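Local coordinates for protein telomerase reverse transcriptase (Takifugu rubripes, PDB 4LMO) that extends telomeres by copying a template within the telomerase RNA, this chain being the RNA-binding domain of the reverse transcriptase, at residues L24-I38 against D42-N56. Residues are numbered along the deposited sequence; the frame is centred on the assembly and turned at random.
Sequences LLNRKKKTAEGFRKI and DLIRIVFFEGVLYLN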
loop_
_atom_site.group_PDB
_atom_site.type_symbol
_atom_site.label_atom_id
_atom_site.label_comp_id
_atom_site.label_asym_id
_atom_site.label_seq_id
_atom_site.Cartn_x
_atom_site.Cartn_y
_atom_site.Cartn_z
ATOM N N LEU A 24 3.132 -1.642 6.207
ATOM C CA LEU A 24 2.410 -2.857 6.608
ATOM C C LEU A 24 3.153 -4.183 6.382
ATOM O O LEU A 24 3.273 -4.993 7.302
ATOM C CB LEU A 24 1.026 -2.899 5.942
ATOM C CG LEU A 24 0.162 -4.163 6.068
ATOM C CD1 LEU A 24 -0.115 -4.549 7.516
ATOM C CD2 LEU A 24 -1.140 -3.984 5.298
ATOM N N LEU A 25 3.641 -4.397 5.164
ATOM C CA LEU A 25 4.260 -5.671 4.798
ATOM C C LEU A 25 5.668 -5.863 5.376
ATOM O O LEU A 25 6.236 -6.952 5.285
ATOM C CB LEU A 25 4.262 -5.860 3.275
ATOM C CG LEU A 25 2.929 -5.931 2.520
ATOM C CD1 LEU A 25 3.177 -6.203 1.044
ATOM C CD2 LEU A 25 2.001 -6.986 3.109
ATOM N N ASN A 26 6.221 -4.805 5.967
ATOM C CA ASN A 26 7.511 -4.880 6.650
ATOM C C ASN A 26 7.362 -5.087 8.154
ATOM O O ASN A 26 8.356 -5.243 8.865
ATOM C CB ASN A 26 8.349 -3.627 6.369
ATOM C CG ASN A 26 8.919 -3.606 4.963
ATOM O OD1 ASN A 26 9.056 -4.645 4.316
ATOM N ND2 ASN A 26 9.260 -2.419 4.484
ATOM N N ARG A 27 6.120 -5.083 8.632
ATOM C CA ARG A 27 5.841 -5.297 10.048
ATOM C C ARG A 27 5.947 -6.769 10.418
ATOM O O ARG A 27 5.707 -7.652 9.591
ATOM C CB ARG A 27 4.465 -4.746 10.430
ATOM C CG ARG A 27 4.464 -3.254 10.716
ATOM C CD ARG A 27 3.061 -2.674 10.696
ATOM N NE ARG A 27 2.291 -2.994 11.898
ATOM C CZ ARG A 27 1.010 -2.677 12.073
ATOM N NH1 ARG A 27 0.341 -2.030 11.121
ATOM N NH2 ARG A 27 0.394 -3.008 13.200
ATOM N N LYS A 28 6.321 -7.020 11.667
ATOM C CA LYS A 28 6.473 -8.376 12.174
ATOM C C LYS A 28 5.266 -8.790 13.010
ATOM O O LYS A 28 4.640 -7.954 13.664
ATOM C CB LYS A 28 7.762 -8.493 12.995
ATOM C CG LYS A 28 9.032 -8.369 12.164
ATOM C CD LYS A 28 10.269 -8.709 12.978
ATOM C CE LYS A 28 11.462 -8.976 12.071
ATOM N NZ LYS A 28 12.681 -9.342 12.843
ATOM N N LYS A 29 4.934 -10.079 12.967
ATOM C CA LYS A 29 3.896 -10.631 13.831
ATOM C C LYS A 29 4.457 -10.860 15.229
ATOM O O LYS A 29 5.572 -11.362 15.389
ATOM C CB LYS A 29 3.328 -11.935 13.259
ATOM C CG LYS A 29 2.329 -12.627 14.178
ATOM C CD LYS A 29 1.524 -13.696 13.461
ATOM C CE LYS A 29 0.819 -14.623 14.443
ATOM N NZ LYS A 29 -0.170 -13.922 15.312
ATOM N N LYS A 30 3.674 -10.481 16.234
ATOM C CA LYS A 30 4.061 -10.664 17.626
ATOM C C LYS A 30 3.746 -12.078 18.109
ATOM O O LYS A 30 2.582 -12.486 18.160
ATOM C CB LYS A 30 3.390 -9.615 18.520
ATOM C CG LYS A 30 3.806 -9.694 19.979
ATOM C CD LYS A 30 3.649 -8.358 20.685
ATOM C CE LYS A 30 4.303 -8.385 22.058
ATOM N NZ LYS A 30 5.759 -8.704 21.993
ATOM N N THR A 31 4.800 -12.819 18.439
ATOM C CA THR A 31 4.676 -14.115 19.099
ATOM C C THR A 31 4.712 -13.895 20.614
ATOM O O THR A 31 4.871 -12.760 21.075
ATOM C CB THR A 31 5.802 -15.083 18.677
ATOM O OG1 THR A 31 7.078 -14.470 18.904
ATOM C CG2 THR A 31 5.675 -15.453 17.203
ATOM N N ALA A 32 4.562 -14.973 21.382
ATOM C CA ALA A 32 4.584 -14.891 22.845
ATOM C C ALA A 32 5.901 -14.327 23.391
ATOM O O ALA A 32 5.895 -13.534 24.335
ATOM C CB ALA A 32 4.290 -16.252 23.461
ATOM N N GLU A 33 7.016 -14.727 22.782
ATOM C CA GLU A 33 8.346 -14.348 23.268
ATOM C C GLU A 33 8.982 -13.164 22.532
ATOM O O GLU A 33 9.928 -12.553 23.037
ATOM C CB GLU A 33 9.289 -15.557 23.256
ATOM C CG GLU A 33 8.872 -16.674 24.205
ATOM C CD GLU A 33 10.001 -17.631 24.552
ATOM O OE1 GLU A 33 11.172 -17.343 24.222
ATOM O OE2 GLU A 33 9.713 -18.679 25.167
ATOM N N GLY A 34 8.465 -12.840 21.347
ATOM C CA GLY A 34 8.994 -11.725 20.564
ATOM C C GLY A 34 8.291 -11.481 19.242
ATOM O O GLY A 34 7.083 -11.236 19.204
ATOM N N PHE A 35 9.061 -11.543 18.157
ATOM C CA PHE A 35 8.567 -11.212 16.820
ATOM C C PHE A 35 9.076 -12.163 15.744
ATOM O O PHE A 35 10.112 -12.810 15.907
ATOM C CB PHE A 35 8.933 -9.767 16.457
ATOM C CG PHE A 35 8.387 -8.754 17.417
ATOM C CD1 PHE A 35 7.050 -8.372 17.357
ATOM C CD2 PHE A 35 9.202 -8.198 18.397
ATOM C CE1 PHE A 35 6.539 -7.452 18.253
ATOM C CE2 PHE A 35 8.697 -7.274 19.296
ATOM C CZ PHE A 35 7.363 -6.907 19.226
ATOM N N ARG A 36 8.330 -12.239 14.643
ATOM C CA ARG A 36 8.718 -13.041 13.486
ATOM C C ARG A 36 8.248 -12.421 12.169
ATOM O O ARG A 36 7.258 -11.683 12.132
ATOM C CB ARG A 36 8.211 -14.485 13.618
ATOM C CG ARG A 36 6.700 -14.656 13.575
ATOM C CD ARG A 36 6.336 -16.120 13.389
ATOM N NE ARG A 36 4.894 -16.340 13.283
ATOM C CZ ARG A 36 4.202 -16.294 12.147
ATOM N NH1 ARG A 36 4.807 -16.027 10.996
ATOM N NH2 ARG A 36 2.896 -16.515 12.162
ATOM N N LYS A 37 8.976 -12.734 11.098
ATOM C CA LYS A 37 8.637 -12.322 9.737
ATOM C C LYS A 37 7.253 -12.859 9.378
ATOM O O LYS A 37 6.866 -13.929 9.855
ATOM C CB LYS A 37 9.670 -12.902 8.769
ATOM C CG LYS A 37 10.060 -12.000 7.612
ATOM C CD LYS A 37 11.430 -11.372 7.829
ATOM C CE LYS A 37 11.975 -10.795 6.531
ATOM N NZ LYS A 37 13.427 -10.475 6.618
ATOM N N ILE A 38 6.506 -12.132 8.547
ATOM C CA ILE A 38 5.167 -12.598 8.151
ATOM C C ILE A 38 5.175 -13.452 6.884
ATOM O O ILE A 38 5.910 -13.172 5.936
ATOM C CB ILE A 38 4.113 -11.460 8.067
ATOM C CG1 ILE A 38 4.312 -10.583 6.825
ATOM C CG2 ILE A 38 4.121 -10.637 9.347
ATOM C CD1 ILE A 38 3.050 -9.875 6.377
ATOM N N ASP A 42 -0.130 -15.665 7.076
ATOM C CA ASP A 42 -0.322 -14.475 7.906
ATOM C C ASP A 42 -1.034 -13.367 7.129
ATOM O O ASP A 42 -1.952 -12.730 7.652
ATOM C CB ASP A 42 1.017 -13.958 8.450
ATOM C CG ASP A 42 1.730 -14.972 9.331
ATOM O OD1 ASP A 42 1.082 -15.584 10.208
ATOM O OD2 ASP A 42 2.952 -15.146 9.152
ATOM N N LEU A 43 -0.614 -13.152 5.883
ATOM C CA LEU A 43 -1.205 -12.119 5.031
ATOM C C LEU A 43 -2.674 -12.389 4.721
ATOM O O LEU A 43 -3.494 -11.470 4.751
ATOM C CB LEU A 43 -0.401 -11.926 3.736
ATOM C CG LEU A 43 -0.847 -10.766 2.834
ATOM C CD1 LEU A 43 -0.830 -9.433 3.574
ATOM C CD2 LEU A 43 0.004 -10.690 1.578
ATOM N N ILE A 44 -3.000 -13.646 4.433
ATOM C CA ILE A 44 -4.390 -14.063 4.220
ATOM C C ILE A 44 -5.267 -13.697 5.425
ATOM O O ILE A 44 -6.406 -13.254 5.264
ATOM C CB ILE A 44 -4.480 -15.570 3.881
ATOM C CG1 ILE A 44 -3.859 -15.822 2.501
ATOM C CG2 ILE A 44 -5.923 -16.065 3.931
ATOM C CD1 ILE A 44 -3.683 -17.280 2.145
ATOM N N ARG A 45 -4.710 -13.861 6.623
ATOM C CA ARG A 45 -5.366 -13.470 7.870
ATOM C C ARG A 45 -5.638 -11.967 7.943
ATOM O O ARG A 45 -6.740 -11.549 8.300
ATOM C CB ARG A 45 -4.512 -13.900 9.067
ATOM C CG ARG A 45 -4.536 -15.390 9.338
ATOM C CD ARG A 45 -5.744 -15.728 10.189
ATOM N NE ARG A 45 -6.244 -17.066 9.931
ATOM C CZ ARG A 45 -7.368 -17.556 10.436
ATOM N NH1 ARG A 45 -8.130 -16.820 11.236
ATOM N NH2 ARG A 45 -7.732 -18.791 10.133
ATOM N N ILE A 46 -4.625 -11.172 7.601
ATOM C CA ILE A 46 -4.722 -9.714 7.595
ATOM C C ILE A 46 -5.742 -9.220 6.569
ATOM O O ILE A 46 -6.498 -8.288 6.839
ATOM C CB ILE A 46 -3.341 -9.060 7.330
ATOM C CG1 ILE A 46 -2.339 -9.469 8.418
ATOM C CG2 ILE A 46 -3.458 -7.541 7.249
ATOM C CD1 ILE A 46 -0.887 -9.208 8.069
ATOM N N VAL A 47 -5.767 -9.859 5.402
ATOM C CA VAL A 47 -6.629 -9.426 4.303
ATOM C C VAL A 47 -8.082 -9.885 4.465
ATOM O O VAL A 47 -9.006 -9.106 4.218
ATOM C CB VAL A 47 -6.066 -9.864 2.927
ATOM C CG1 VAL A 47 -6.973 -9.412 1.788
ATOM C CG2 VAL A 47 -4.661 -9.312 2.728
ATOM N N PHE A 48 -8.285 -11.128 4.900
ATOM C CA PHE A 48 -9.621 -11.736 4.856
ATOM C C PHE A 48 -10.274 -12.070 6.194
ATOM O O PHE A 48 -11.495 -12.229 6.251
ATOM C CB PHE A 48 -9.611 -12.997 3.984
ATOM C CG PHE A 48 -9.158 -12.758 2.575
ATOM C CD1 PHE A 48 -9.951 -12.040 1.682
ATOM C CD2 PHE A 48 -7.941 -13.262 2.133
ATOM C CE1 PHE A 48 -9.531 -11.818 0.379
ATOM C CE2 PHE A 48 -7.518 -13.046 0.828
ATOM C CZ PHE A 48 -8.316 -12.323 -0.049
ATOM N N PHE A 49 -9.478 -12.182 7.257
ATOM C CA PHE A 49 -9.986 -12.676 8.540
ATOM C C PHE A 49 -9.912 -11.640 9.668
ATOM O O PHE A 49 -10.818 -10.810 9.801
ATOM C CB PHE A 49 -9.309 -14.004 8.916
ATOM C CG PHE A 49 -9.604 -15.129 7.953
ATOM C CD1 PHE A 49 -10.688 -15.980 8.162
ATOM C CD2 PHE A 49 -8.804 -15.332 6.829
ATOM C CE1 PHE A 49 -10.964 -17.011 7.276
ATOM C CE2 PHE A 49 -9.078 -16.362 5.937
ATOM C CZ PHE A 49 -10.160 -17.203 6.161
ATOM N N GLU A 50 -8.848 -11.678 10.467
ATOM C CA GLU A 50 -8.723 -10.795 11.633
ATOM C C GLU A 50 -8.492 -9.319 11.304
ATOM O O GLU A 50 -8.916 -8.442 12.059
ATOM C CB GLU A 50 -7.621 -11.281 12.581
ATOM C CG GLU A 50 -8.027 -12.439 13.479
ATOM C CD GLU A 50 -7.783 -13.797 12.848
ATOM O OE1 GLU A 50 -7.427 -13.851 11.653
ATOM O OE2 GLU A 50 -7.947 -14.820 13.545
ATOM N N GLY A 51 -7.825 -9.052 10.185
ATOM C CA GLY A 51 -7.400 -7.696 9.853
ATOM C C GLY A 51 -5.972 -7.454 10.303
ATOM O O GLY A 51 -5.257 -8.403 10.630
ATOM N N VAL A 52 -5.559 -6.186 10.332
ATOM C CA VAL A 52 -4.185 -5.811 10.704
ATOM C C VAL A 52 -3.784 -6.206 12.129
ATOM O O VAL A 52 -2.607 -6.457 12.395
ATOM C CB VAL A 52 -3.896 -4.302 10.490
ATOM C CG1 VAL A 52 -3.778 -3.984 9.009
ATOM C CG2 VAL A 52 -4.955 -3.426 11.143
ATOM N N LEU A 53 -4.762 -6.272 13.033
ATOM C CA LEU A 53 -4.502 -6.565 14.448
ATOM C C LEU A 53 -4.104 -8.021 14.697
ATOM O O LEU A 53 -3.699 -8.383 15.807
ATOM C CB LEU A 53 -5.694 -6.163 15.325
ATOM C CG LEU A 53 -6.017 -4.663 15.387
ATOM C CD1 LEU A 53 -7.355 -4.416 16.071
ATOM C CD2 LEU A 53 -4.904 -3.882 16.076
ATOM N N TYR A 54 -4.215 -8.841 13.654
ATOM C CA TYR A 54 -3.694 -10.201 13.671
ATOM C C TYR A 54 -2.204 -10.195 14.023
ATOM O O TYR A 54 -1.717 -11.107 14.694
ATOM C CB TYR A 54 -3.934 -10.878 12.315
ATOM C CG TYR A 54 -3.234 -12.206 12.151
ATOM C CD1 TYR A 54 -3.768 -13.373 12.697
ATOM C CD2 TYR A 54 -2.030 -12.294 11.455
ATOM C CE1 TYR A 54 -3.120 -14.591 12.555
ATOM C CE2 TYR A 54 -1.376 -13.506 11.306
ATOM C CZ TYR A 54 -1.924 -14.650 11.856
ATOM O OH TYR A 54 -1.271 -15.850 11.705
ATOM N N LEU A 55 -1.498 -9.156 13.579
ATOM C CA LEU A 55 -0.080 -8.967 13.885
ATOM C C LEU A 55 0.175 -8.737 15.376
ATOM O O LEU A 55 1.283 -8.965 15.868
ATOM C CB LEU A 55 0.497 -7.804 13.067
ATOM C CG LEU A 55 0.604 -7.987 11.546
ATOM C CD1 LEU A 55 0.973 -6.684 10.851
ATOM C CD2 LEU A 55 1.606 -9.074 11.204
ATOM N N ASN A 56 -0.859 -8.295 16.086
ATOM C CA ASN A 56 -0.754 -7.985 17.510
ATOM C C ASN A 56 -1.369 -9.050 18.417
ATOM O O ASN A 56 -1.427 -8.879 19.636
ATOM C CB ASN A 56 -1.362 -6.611 17.789
ATOM C CG ASN A 56 -0.612 -5.496 17.089
ATOM O OD1 ASN A 56 0.534 -5.196 17.426
ATOM N ND2 ASN A 56 -1.256 -4.879 16.106
HETATM O O HOH W 1 -2.991 -13.535 15.905
#
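Arg36, on the second strand of a small β-hairpin, grips Asp42 of the following helix end-on: NH1 meets OD2 and NH2 meets OD1, each at 2.8 Å, on the syn sides of the carboxylate. The two flat groups are twisted 40° apart, and both bonds are bent. With chi1 at 67°, CG sits between the backbone N and the carbonyl carbon, and from there the arginine chain runs extended to NE, carrying its guanidinium out to the acid. The anti lone pair of Asp42 OD1 takes the Tyr54 hydroxyl, OH to OD1 2.8 Å, while OD2 also receives the backbone N of Gln39. Replacing Asp42 by an alanine would probably leave the Arg36 charge without its mate and the Tyr54 hydroxyl without its acceptor.

The Tyr54 ring, in the 3-10 turn after the helix, lies between Arg45 CB on one face and Lys29 on the other. Lys29, bent only at chi4, lays CD and CE against the ring and sets NZ 4.1 Å from the ring centroid, a cation-pi contact. A water joins NZ to Tyr54 O.

At the hairpin base, branched Leu55 of the same turn presses CD2 on Ile38 CG2 at 3.5 Å, and CD1 meets Leu24 CD1 and a face of the Arg27 guanidinium. Leu55 O accepts Lys30 N at 2.9 Å, nearly straight (168°). Helix and turn thus both hold the hairpin: a buried carboxylate is paid for by arginine, tyrosine and a backbone N-H, beside a largely apolar cluster.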